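Local atomic coordinates of polysaccharide Lyase Family 6 (Bacteroides cellulosilyticus, PDB entry 6QPS), a protein that probably cleaves mannuronic acid-rich alginate as a calcium-binding polysaccharide lyase of family 6. Residues A[34-40]-A[59-65]; A[93-97]-A[125-130]; A[154-160]-A[178-184]. All blocks are in the same frame, centred on the assembly; numbering follows the deposited sequence.

Contact 1 (A[34-40]-A[59-65]); sequences MKQLLGS and LKEINFT
Leu-38 and Thr-65 tie the backbones together: Thr-65 N donates to Leu-38 O over 3.0 Å, with 167° at the hydrogen. The axes of helix 34-40 and strand 62-65 run at 42° to each other and approach to 5.6 Å, so helix 34-40 runs obliquely across the strand, with the Leu-38 carbonyl meeting its edge. Leu-38 O also takes a CA-H contact from Phe-64. A water extends the join, receiving the N-H of Asn-63 and donating to Lys-35 O, and a second links Gly-39 O with Asn-63 ND2.

Leu-38 spreads its two methyls over the strand. CD2 sits 3.6 Å from Phe-64 CD1, oblique to the ring, while CD1 meets Ile-62 CD1 at 3.9 Å. Ile-62 sends CG1 anti to its backbone N (chi1 175°), which extends CD1 far enough to touch Lys-35 CG as well, 3.8 Å away. Beyond CG, Lys-35 CD and CE pass the carbonyls of Leu-59 and Glu-61, and a bend at chi3 brings the amine to Leu-59 O, where the NZ to O distance is 2.9 Å. A water bridges the same NZ to Glu-61 O. Trp-76 packs on both Leu-38 and Ile-62, and Val-49 on Leu-38, placing this apolar patch against strands 74-78 and 48-51.

The helix lies at the N-terminal end of the parallel beta-helix, in keeping with the capping helices of such folds. One amine with a carbonyl and a water as acceptors would help offset the nearness of Lys-60 NZ, 4.2 Å from Lys-35 NZ. The apolar carbons probably seat the helix, while the lysine and the waters satisfy backbone polar atoms of strand and loop on the more exposed side.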
loop_
_atom_site.group_PDB
_atom_site.type_symbol
_atom_site.label_atom_id
_atom_site.label_comp_id
_atom_site.label_asym_id
_atom_site.label_seq_id
_atom_site.Cartn_x
_atom_site.Cartn_y
_atom_site.Cartn_z
ATOM N N MET A 34 -27.899 8.565 -17.562
ATOM C CA MET A 34 -27.122 8.491 -16.330
ATOM C C MET A 34 -25.789 9.206 -16.493
ATOM O O MET A 34 -25.409 10.038 -15.655
ATOM C CB MET A 34 -26.902 7.021 -15.952
ATOM C CG MET A 34 -26.135 6.798 -14.645
ATOM S SD MET A 34 -25.604 5.075 -14.421
ATOM C CE MET A 34 -24.189 5.007 -15.527
ATOM N N LYS A 35 -25.057 8.877 -17.562
ATOM C CA LYS A 35 -23.775 9.532 -17.816
ATOM C C LYS A 35 -23.938 11.040 -17.973
ATOM O O LYS A 35 -23.113 11.814 -17.473
ATOM C CB LYS A 35 -23.139 8.943 -19.076
ATOM C CG LYS A 35 -22.709 7.491 -18.946
ATOM C CD LYS A 35 -22.366 6.851 -20.285
ATOM C CE LYS A 35 -21.333 7.637 -21.076
ATOM N NZ LYS A 35 -20.972 6.942 -22.350
ATOM N N GLN A 36 -24.999 11.486 -18.639
ATOM C CA GLN A 36 -25.154 12.921 -18.854
ATOM C C GLN A 36 -25.336 13.656 -17.537
ATOM O O GLN A 36 -24.735 14.713 -17.320
ATOM C CB GLN A 36 -26.342 13.187 -19.763
ATOM C CG GLN A 36 -26.058 12.931 -21.199
ATOM C CD GLN A 36 -27.262 12.336 -21.902
ATOM O OE1 GLN A 36 -28.384 12.458 -21.428
ATOM N NE2 GLN A 36 -27.036 11.686 -23.025
ATOM N N LEU A 37 -26.155 13.108 -16.634
ATOM C CA LEU A 37 -26.414 13.780 -15.369
ATOM C C LEU A 37 -25.166 13.787 -14.497
ATOM O O LEU A 37 -24.812 14.820 -13.908
ATOM C CB LEU A 37 -27.575 13.109 -14.640
ATOM C CG LEU A 37 -27.903 13.672 -13.264
ATOM C CD1 LEU A 37 -28.256 15.145 -13.322
ATOM C CD2 LEU A 37 -29.087 12.870 -12.669
ATOM N N LEU A 38 -24.478 12.646 -14.411
ATOM C CA LEU A 38 -23.273 12.568 -13.595
ATOM C C LEU A 38 -22.208 13.545 -14.081
ATOM O O LEU A 38 -21.460 14.129 -13.276
ATOM C CB LEU A 38 -22.729 11.142 -13.608
ATOM C CG LEU A 38 -23.421 10.122 -12.692
ATOM C CD1 LEU A 38 -22.951 8.710 -13.089
ATOM C CD2 LEU A 38 -23.118 10.384 -11.252
ATOM N N GLY A 39 -22.116 13.727 -15.389
ATOM C CA GLY A 39 -21.080 14.546 -15.982
ATOM C C GLY A 39 -21.450 15.985 -16.230
ATOM O O GLY A 39 -20.622 16.748 -16.743
ATOM N N SER A 40 -22.681 16.383 -15.887
ATOM C CA SER A 40 -23.188 17.706 -16.225
ATOM C C SER A 40 -22.731 18.796 -15.262
ATOM O O SER A 40 -22.695 19.975 -15.651
ATOM C CB SER A 40 -24.717 17.679 -16.203
ATOM O OG SER A 40 -25.190 17.481 -14.868
ATOM N N LEU A 59 -19.838 1.634 -20.075
ATOM C CA LEU A 59 -20.049 3.054 -19.824
ATOM C C LEU A 59 -19.065 3.901 -20.618
ATOM O O LEU A 59 -19.351 5.062 -20.924
ATOM C CB LEU A 59 -19.896 3.366 -18.337
ATOM C CG LEU A 59 -20.856 2.684 -17.367
ATOM C CD1 LEU A 59 -20.555 3.123 -15.914
ATOM C CD2 LEU A 59 -22.294 2.986 -17.715
ATOM N N LYS A 60 -17.900 3.356 -20.939
ATOM C CA LYS A 60 -16.893 4.060 -21.745
ATOM C C LYS A 60 -16.502 5.357 -21.028
ATOM O O LYS A 60 -16.279 5.338 -19.809
ATOM C CB LYS A 60 -17.379 4.214 -23.182
ATOM C CG LYS A 60 -17.549 2.881 -23.923
ATOM C CD LYS A 60 -18.206 3.062 -25.287
ATOM C CE LYS A 60 -19.675 3.453 -25.143
ATOM N NZ LYS A 60 -20.000 4.743 -25.826
ATOM N N GLU A 61 -16.379 6.475 -21.744
ATOM C CA GLU A 61 -15.934 7.718 -21.129
ATOM C C GLU A 61 -17.082 8.283 -20.305
ATOM O O GLU A 61 -18.144 8.616 -20.854
ATOM C CB GLU A 61 -15.482 8.709 -22.198
ATOM C CG GLU A 61 -14.202 8.296 -22.924
ATOM C CD GLU A 61 -13.570 9.440 -23.690
ATOM O OE1 GLU A 61 -12.422 9.279 -24.154
ATOM O OE2 GLU A 61 -14.223 10.496 -23.837
ATOM N N ILE A 62 -16.875 8.384 -18.995
ATOM C CA ILE A 62 -17.893 8.884 -18.075
ATOM C C ILE A 62 -17.228 9.801 -17.056
ATOM O O ILE A 62 -16.152 9.493 -16.529
ATOM C CB ILE A 62 -18.673 7.732 -17.408
ATOM C CG1 ILE A 62 -19.658 8.252 -16.358
ATOM C CG2 ILE A 62 -17.710 6.714 -16.783
ATOM C CD1 ILE A 62 -20.593 7.168 -15.797
ATOM N N ASN A 63 -17.851 10.948 -16.818
ATOM C CA ASN A 63 -17.379 11.932 -15.854
ATOM C C ASN A 63 -18.373 12.031 -14.709
ATOM O O ASN A 63 -19.585 11.994 -14.926
ATOM C CB ASN A 63 -17.237 13.309 -16.522
ATOM C CG ASN A 63 -16.242 13.312 -17.664
ATOM O OD1 ASN A 63 -15.146 12.756 -17.548
ATOM N ND2 ASN A 63 -16.609 13.955 -18.775
ATOM N N PHE A 64 -17.851 12.195 -13.496
ATOM C CA PHE A 64 -18.646 12.468 -12.297
ATOM C C PHE A 64 -18.112 13.776 -11.746
ATOM O O PHE A 64 -16.985 13.825 -11.240
ATOM C CB PHE A 64 -18.489 11.333 -11.288
ATOM C CG PHE A 64 -19.321 11.476 -10.026
ATOM C CD1 PHE A 64 -20.398 12.355 -9.940
ATOM C CD2 PHE A 64 -19.007 10.705 -8.915
ATOM C CE1 PHE A 64 -21.142 12.461 -8.758
ATOM C CE2 PHE A 64 -19.747 10.798 -7.743
ATOM C CZ PHE A 64 -20.827 11.662 -7.675
ATOM N N THR A 65 -18.896 14.840 -11.881
ATOM C CA THR A 65 -18.460 16.152 -11.431
ATOM C C THR A 65 -19.601 16.900 -10.768
ATOM O O THR A 65 -20.778 16.643 -11.014
ATOM C CB THR A 65 -17.849 16.980 -12.583
ATOM O OG1 THR A 65 -17.230 18.163 -12.064
ATOM C CG2 THR A 65 -18.886 17.371 -13.619
HETATM O O HOH W 1 -20.240 11.620 -18.264
HETATM O O HOH W 2 -18.710 7.885 -23.751
HETATM O O HOH W 3 -23.325 16.555 -12.029
HETATM O O HOH W 4 -19.112 15.727 -18.828
#

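Contact 2 (A[93-97]-A[125-130])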
loop_
_atom_site.group_PDB
_atom_site.type_symbol
_atom_site.label_atom_id
_atom_site.label_comp_id
_atom_site.label_asym_id
_atom_site.label_seq_id
_atom_site.Cartn_x
_atom_site.Cartn_y
_atom_site.Cartn_z
ATOM N N LYS A 93 -13.700 9.516 -14.797
ATOM C CA LYS A 93 -12.957 10.635 -14.236
ATOM C C LYS A 93 -13.859 11.323 -13.224
ATOM O O LYS A 93 -15.030 11.597 -13.530
ATOM C CB LYS A 93 -12.549 11.609 -15.336
ATOM C CG LYS A 93 -11.516 11.038 -16.302
ATOM C CD LYS A 93 -11.141 12.051 -17.371
ATOM C CE LYS A 93 -9.692 11.883 -17.828
ATOM N NZ LYS A 93 -8.722 12.266 -16.746
ATOM N N ILE A 94 -13.311 11.609 -12.044
ATOM C CA ILE A 94 -14.017 12.205 -10.907
ATOM C C ILE A 94 -13.302 13.511 -10.576
ATOM O O ILE A 94 -12.094 13.506 -10.314
ATOM C CB ILE A 94 -13.984 11.257 -9.693
ATOM C CG1 ILE A 94 -14.608 9.888 -10.008
ATOM C CG2 ILE A 94 -14.675 11.895 -8.483
ATOM C CD1 ILE A 94 -14.143 8.774 -9.064
ATOM N N TYR A 95 -14.027 14.628 -10.576
ATOM C CA TYR A 95 -13.389 15.916 -10.331
ATOM C C TYR A 95 -14.458 16.873 -9.836
ATOM O O TYR A 95 -15.589 16.846 -10.312
ATOM C CB TYR A 95 -12.663 16.455 -11.582
ATOM C CG TYR A 95 -13.480 16.457 -12.867
ATOM C CD1 TYR A 95 -13.609 15.301 -13.624
ATOM C CD2 TYR A 95 -14.114 17.602 -13.325
ATOM C CE1 TYR A 95 -14.340 15.284 -14.776
ATOM C CE2 TYR A 95 -14.857 17.588 -14.492
ATOM C CZ TYR A 95 -14.976 16.416 -15.207
ATOM O OH TYR A 95 -15.713 16.382 -16.364
ATOM N N GLY A 96 -14.073 17.752 -8.917
ATOM C CA GLY A 96 -15.036 18.562 -8.193
ATOM C C GLY A 96 -14.806 18.417 -6.703
ATOM O O GLY A 96 -13.684 18.111 -6.296
ATOM N N GLU A 97 -15.835 18.639 -5.889
ATOM C CA GLU A 97 -15.693 18.570 -4.444
ATOM C C GLU A 97 -16.829 17.757 -3.836
ATOM O O GLU A 97 -17.964 17.783 -4.318
ATOM C CB GLU A 97 -15.755 19.965 -3.799
ATOM C CG GLU A 97 -14.733 20.972 -4.262
ATOM C CD GLU A 97 -15.164 22.383 -3.925
ATOM O OE1 GLU A 97 -15.460 22.662 -2.738
ATOM O OE2 GLU A 97 -15.228 23.206 -4.855
ATOM N N VAL A 125 -7.320 19.809 -13.026
ATOM C CA VAL A 125 -8.677 19.946 -12.512
ATOM C C VAL A 125 -8.944 18.697 -11.689
ATOM O O VAL A 125 -9.177 17.618 -12.243
ATOM C CB VAL A 125 -9.699 20.068 -13.642
ATOM C CG1 VAL A 125 -11.099 20.170 -13.044
ATOM C CG2 VAL A 125 -9.393 21.270 -14.542
ATOM N N TYR A 126 -8.901 18.822 -10.367
ATOM C CA TYR A 126 -8.824 17.665 -9.490
ATOM C C TYR A 126 -10.101 17.423 -8.690
ATOM O O TYR A 126 -10.924 18.313 -8.487
ATOM C CB TYR A 126 -7.670 17.806 -8.465
ATOM C CG TYR A 126 -6.341 18.281 -9.007
ATOM C CD1 TYR A 126 -5.627 17.536 -9.928
ATOM C CD2 TYR A 126 -5.795 19.457 -8.579
ATOM C CE1 TYR A 126 -4.401 17.983 -10.422
ATOM C CE2 TYR A 126 -4.594 19.905 -9.064
ATOM C CZ TYR A 126 -3.908 19.166 -9.987
ATOM O OH TYR A 126 -2.699 19.654 -10.463
ATOM N N ALA A 127 -10.228 16.196 -8.195
ATOM C CA ALA A 127 -11.136 15.909 -7.090
ATOM C C ALA A 127 -10.519 16.363 -5.770
ATOM O O ALA A 127 -9.332 16.139 -5.513
ATOM C CB ALA A 127 -11.394 14.403 -7.009
ATOM N N SER A 128 -11.340 16.948 -4.900
ATOM C CA SER A 128 -10.953 17.158 -3.509
ATOM C C SER A 128 -12.130 16.807 -2.606
ATOM O O SER A 128 -13.295 16.961 -2.973
ATOM C CB SER A 128 -10.448 18.573 -3.240
ATOM O OG SER A 128 -11.453 19.520 -3.521
ATOM N N PHE A 129 -11.816 16.284 -1.430
ATOM C CA PHE A 129 -12.832 15.866 -0.465
ATOM C C PHE A 129 -13.815 14.864 -1.070
ATOM O O PHE A 129 -14.998 14.846 -0.731
ATOM C CB PHE A 129 -13.560 17.059 0.160
ATOM C CG PHE A 129 -12.682 17.894 1.032
ATOM C CD1 PHE A 129 -12.105 19.035 0.536
ATOM C CD2 PHE A 129 -12.416 17.516 2.344
ATOM C CE1 PHE A 129 -11.273 19.813 1.342
ATOM C CE2 PHE A 129 -11.586 18.290 3.145
ATOM C CZ PHE A 129 -11.024 19.427 2.635
ATOM N N CYS A 130 -13.342 14.032 -1.987
ATOM C CA CYS A 130 -14.149 13.001 -2.625
ATOM C C CYS A 130 -13.804 11.649 -2.006
ATOM O O CYS A 130 -12.756 11.480 -1.384
ATOM C CB CYS A 130 -13.908 13.003 -4.132
ATOM S SG CYS A 130 -14.543 14.497 -4.972
#
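Tyr-95 and Val-125 meet at one border of the contact, where Tyr-95 CD2 lies 4.0 Å from Val-125 CG1. The methyl approaches the ring obliquely. Chi1 of Tyr-95 is 50°, placing CG between the backbone N and the carbonyl carbon; the far end of the ring leads away from 125-130, and the touching is done by CD2 and by Tyr-95 CB, which lies 3.7 Å from Val-125 O. Val-125 holds CG1 anti to its own N, and that branch makes the touch. Two residues on, Ala-127 CB rests 3.5 Å from Ile-94 O. Ile-94 CG2 reaches loosely toward both Ala-127 CB and Cys-130 SG, and Leu-99 covers Ile-94 and Cys-130 alike.

Cys-130 points its CB at 93-97, and its sulfur lies 3.9 Å from Gly-96 O. At the backbone angles of Gly-96 any beta carbon would collide with the oxygen of Tyr-95, and a residue without a side chain suits this bend. Such a corner, with successive coils in parallel register, belongs to the right-handed parallel beta-helix of this lyase family: Gly-96 pairs with Ala-127 and Glu-97 with Ser-128. In the second pair Glu-97 CG passes Ser-128 OG at 3.7 Å. Ser-128 N donates to Gly-96 O at 3.0 Å. Gly-96 N donates to Tyr-126 O at 3.2 Å, nearly straight at the hydrogen (172°) although the donor stands above the carbonyl plane.

Two backbone CA-H groups add to the ladder, Ala-127 CA reaching Gly-96 O and Glu-97 CA reaching Ser-128 O, the latter at 3.2 Å. Beyond the pair, the amide of Asn-164 binds Ala-127 O through ND2 and Cys-130 N through OD1, spanning the bend at Phe-129, whose ring stacks on Tyr-98.

Contact 3 (A[154-160]-A[178-184]); sequences EYWVGLR and GLVLQVW
Trp-184 and Arg-160 lie side by side, and the indole can be followed outward from its root. CB packs 3.4 Å from Leu-159 O, the carbonyl that also accepts Trp-184 N. CD1 keeps this oxygen at the ring edge, in plane. NE1 then passes Gly-158 CA at 3.7 Å, where a side chain on Gly-158 would clash. Further round the six-membered ring, CZ2 touches Tyr-155 CD2 at 4.0 Å, the ring planes oblique. Over one indole face lies the Arg-160 guanidinium, planes 7° apart and CZ 3.6 Å from the five-membered ring centroid, a stacked cation-pi pair; Gln-182 CG covers the opposite face. Arg-160 NE is held separately by a salt bridge to Asp-118. A leucine in place of Trp-184 would probably leave the guanidinium without its flat aromatic partner and open a gap beside Tyr-155.

Backbone bonds such as Gln-182 N to Val-157 O (2.9 Å) keep the two strands parallel. Leu-159 and Leu-181, on the face away from Gln-182, meet Ile-196 of strand 195-197 inside the beta-helix. Strand 155-159 is flanked by strands 115-118 and 181-183, and strand 215-218 follows 181-183.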
loop_
_atom_site.group_PDB
_atom_site.type_symbol
_atom_site.label_atom_id
_atom_site.label_comp_id
_atom_site.label_asym_id
_atom_site.label_seq_id
_atom_site.Cartn_x
_atom_site.Cartn_y
_atom_site.Cartn_z
ATOM N N GLU A 154 -2.476 -1.245 -17.152
ATOM C CA GLU A 154 -3.634 -0.439 -16.783
ATOM C C GLU A 154 -3.689 -0.308 -15.266
ATOM O O GLU A 154 -3.354 -1.254 -14.546
ATOM C CB GLU A 154 -4.972 -0.979 -17.337
ATOM C CG GLU A 154 -5.342 -2.382 -16.879
ATOM C CD GLU A 154 -6.516 -2.999 -17.645
ATOM O OE1 GLU A 154 -7.112 -2.335 -18.535
ATOM O OE2 GLU A 154 -6.841 -4.165 -17.344
ATOM N N TYR A 155 -4.058 0.878 -14.785
ATOM C CA TYR A 155 -4.114 1.155 -13.358
ATOM C C TYR A 155 -5.574 1.248 -12.941
ATOM O O TYR A 155 -6.368 1.926 -13.602
ATOM C CB TYR A 155 -3.420 2.490 -13.025
ATOM C CG TYR A 155 -1.908 2.555 -13.135
ATOM C CD1 TYR A 155 -1.164 1.586 -13.792
ATOM C CD2 TYR A 155 -1.224 3.620 -12.560
ATOM C CE1 TYR A 155 0.228 1.669 -13.864
ATOM C CE2 TYR A 155 0.132 3.717 -12.632
ATOM C CZ TYR A 155 0.876 2.765 -13.298
ATOM O OH TYR A 155 2.248 2.882 -13.394
ATOM N N TRP A 156 -5.941 0.644 -11.807
ATOM C CA TRP A 156 -7.354 0.617 -11.420
ATOM C C TRP A 156 -7.840 1.968 -10.886
ATOM O O TRP A 156 -8.819 2.527 -11.393
ATOM C CB TRP A 156 -7.631 -0.530 -10.443
ATOM C CG TRP A 156 -7.787 -1.871 -11.157
ATOM C CD1 TRP A 156 -7.721 -2.099 -12.513
ATOM C CD2 TRP A 156 -8.030 -3.146 -10.550
ATOM N NE1 TRP A 156 -7.882 -3.437 -12.771
ATOM C CE2 TRP A 156 -8.110 -4.091 -11.585
ATOM C CE3 TRP A 156 -8.186 -3.578 -9.231
ATOM C CZ2 TRP A 156 -8.340 -5.439 -11.339
ATOM C CZ3 TRP A 156 -8.454 -4.920 -8.995
ATOM C CH2 TRP A 156 -8.521 -5.826 -10.036
ATOM N N VAL A 157 -7.164 2.503 -9.869
ATOM C CA VAL A 157 -7.550 3.751 -9.211
ATOM C C VAL A 157 -6.348 4.693 -9.147
ATOM O O VAL A 157 -5.272 4.313 -8.671
ATOM C CB VAL A 157 -8.100 3.495 -7.794
ATOM C CG1 VAL A 157 -8.534 4.804 -7.140
ATOM C CG2 VAL A 157 -9.235 2.505 -7.824
ATOM N N GLY A 158 -6.532 5.913 -9.655
ATOM C CA GLY A 158 -5.525 6.951 -9.557
ATOM C C GLY A 158 -5.980 8.098 -8.670
ATOM O O GLY A 158 -6.926 8.824 -9.006
ATOM N N LEU A 159 -5.333 8.256 -7.524
ATOM C CA LEU A 159 -5.606 9.400 -6.672
ATOM C C LEU A 159 -4.831 10.627 -7.151
ATOM O O LEU A 159 -3.642 10.543 -7.504
ATOM C CB LEU A 159 -5.235 9.045 -5.233
ATOM C CG LEU A 159 -6.247 8.243 -4.413
ATOM C CD1 LEU A 159 -5.670 7.741 -3.093
ATOM C CD2 LEU A 159 -7.484 9.130 -4.107
ATOM N N ARG A 160 -5.538 11.763 -7.191
ATOM C CA ARG A 160 -5.024 13.083 -7.549
ATOM C C ARG A 160 -5.632 14.070 -6.558
ATOM O O ARG A 160 -6.534 13.720 -5.799
ATOM C CB ARG A 160 -5.479 13.494 -8.962
ATOM C CG ARG A 160 -5.356 12.387 -10.034
ATOM C CD ARG A 160 -4.229 12.587 -10.963
ATOM N NE ARG A 160 -4.289 11.623 -12.058
ATOM C CZ ARG A 160 -3.353 11.474 -12.985
ATOM N NH1 ARG A 160 -2.248 12.210 -12.964
ATOM N NH2 ARG A 160 -3.532 10.554 -13.937
ATOM N N GLY A 178 0.276 -3.306 -13.926
ATOM C CA GLY A 178 -0.197 -2.011 -13.475
ATOM C C GLY A 178 -0.657 -1.992 -12.038
ATOM O O GLY A 178 -0.920 -3.034 -11.438
ATOM N N LEU A 179 -0.767 -0.789 -11.487
ATOM C CA LEU A 179 -1.115 -0.593 -10.089
ATOM C C LEU A 179 -2.592 -0.867 -9.805
ATOM O O LEU A 179 -3.468 -0.554 -10.610
ATOM C CB LEU A 179 -0.815 0.863 -9.723
ATOM C CG LEU A 179 0.536 1.138 -9.052
ATOM C CD1 LEU A 179 0.527 0.559 -7.616
ATOM C CD2 LEU A 179 1.715 0.663 -9.878
ATOM N N VAL A 180 -2.865 -1.408 -8.609
ATOM C CA VAL A 180 -4.222 -1.335 -8.067
ATOM C C VAL A 180 -4.553 0.118 -7.708
ATOM O O VAL A 180 -5.592 0.659 -8.116
ATOM C CB VAL A 180 -4.411 -2.298 -6.872
ATOM C CG1 VAL A 180 -5.741 -2.055 -6.180
ATOM C CG2 VAL A 180 -4.298 -3.749 -7.336
ATOM N N LEU A 181 -3.657 0.777 -6.976
ATOM C CA LEU A 181 -3.897 2.122 -6.458
ATOM C C LEU A 181 -2.617 2.947 -6.546
ATOM O O LEU A 181 -1.654 2.708 -5.803
ATOM C CB LEU A 181 -4.430 2.046 -5.030
ATOM C CG LEU A 181 -4.722 3.327 -4.271
ATOM C CD1 LEU A 181 -5.641 4.202 -5.026
ATOM C CD2 LEU A 181 -5.339 2.998 -2.899
ATOM N N GLN A 182 -2.624 3.933 -7.443
ATOM C CA GLN A 182 -1.528 4.882 -7.582
ATOM C C GLN A 182 -1.907 6.229 -6.981
ATOM O O GLN A 182 -2.975 6.780 -7.292
ATOM C CB GLN A 182 -1.220 5.097 -9.061
ATOM C CG GLN A 182 -0.213 6.209 -9.363
ATOM C CD GLN A 182 1.214 5.806 -9.030
ATOM O OE1 GLN A 182 1.696 4.766 -9.463
ATOM N NE2 GLN A 182 1.908 6.651 -8.266
ATOM N N VAL A 183 -1.023 6.773 -6.154
ATOM C CA VAL A 183 -1.115 8.158 -5.694
ATOM C C VAL A 183 -0.234 8.990 -6.629
ATOM O O VAL A 183 1.002 8.899 -6.579
ATOM C CB VAL A 183 -0.708 8.291 -4.218
ATOM C CG1 VAL A 183 -0.884 9.744 -3.777
ATOM C CG2 VAL A 183 -1.541 7.353 -3.338
ATOM N N TRP A 184 -0.866 9.798 -7.476
ATOM C CA TRP A 184 -0.155 10.626 -8.436
ATOM C C TRP A 184 0.193 11.968 -7.826
ATOM O O TRP A 184 -0.683 12.651 -7.290
ATOM C CB TRP A 184 -1.055 10.919 -9.626
ATOM C CG TRP A 184 -1.379 9.737 -10.505
ATOM C CD1 TRP A 184 -2.451 8.906 -10.391
ATOM C CD2 TRP A 184 -0.648 9.295 -11.662
ATOM N NE1 TRP A 184 -2.433 7.960 -11.398
ATOM C CE2 TRP A 184 -1.345 8.186 -12.196
ATOM C CE3 TRP A 184 0.520 9.726 -12.299
ATOM C CZ2 TRP A 184 -0.902 7.500 -13.323
ATOM C CZ3 TRP A 184 0.944 9.051 -13.427
ATOM C CH2 TRP A 184 0.245 7.937 -13.912
#

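How the contacts relate
All three contacts belong to one parallel beta-helix, but they sample it from end to middle. Contact 3 is the buried one, its centre about 11 Å from the centre of the chain, against about 29 and 22 Å for the centres of contacts 1 and 2, which are partly buried. Contacts 1 and 2 share adjoining strands: Thr-65 OG1 reaches Tyr-95 O at 2.7 Å. Contact 3 touches contact 2 lightly, Tyr-126 CD1 against Arg-160 CB, and stays clear of contact 1. Chemistry follows place: a water-bridged helix-strand join near the end, a short ladder at a corner, then, in contact 3, a longer parallel register, with Leu-179 packing on calcium-binding Glu-213.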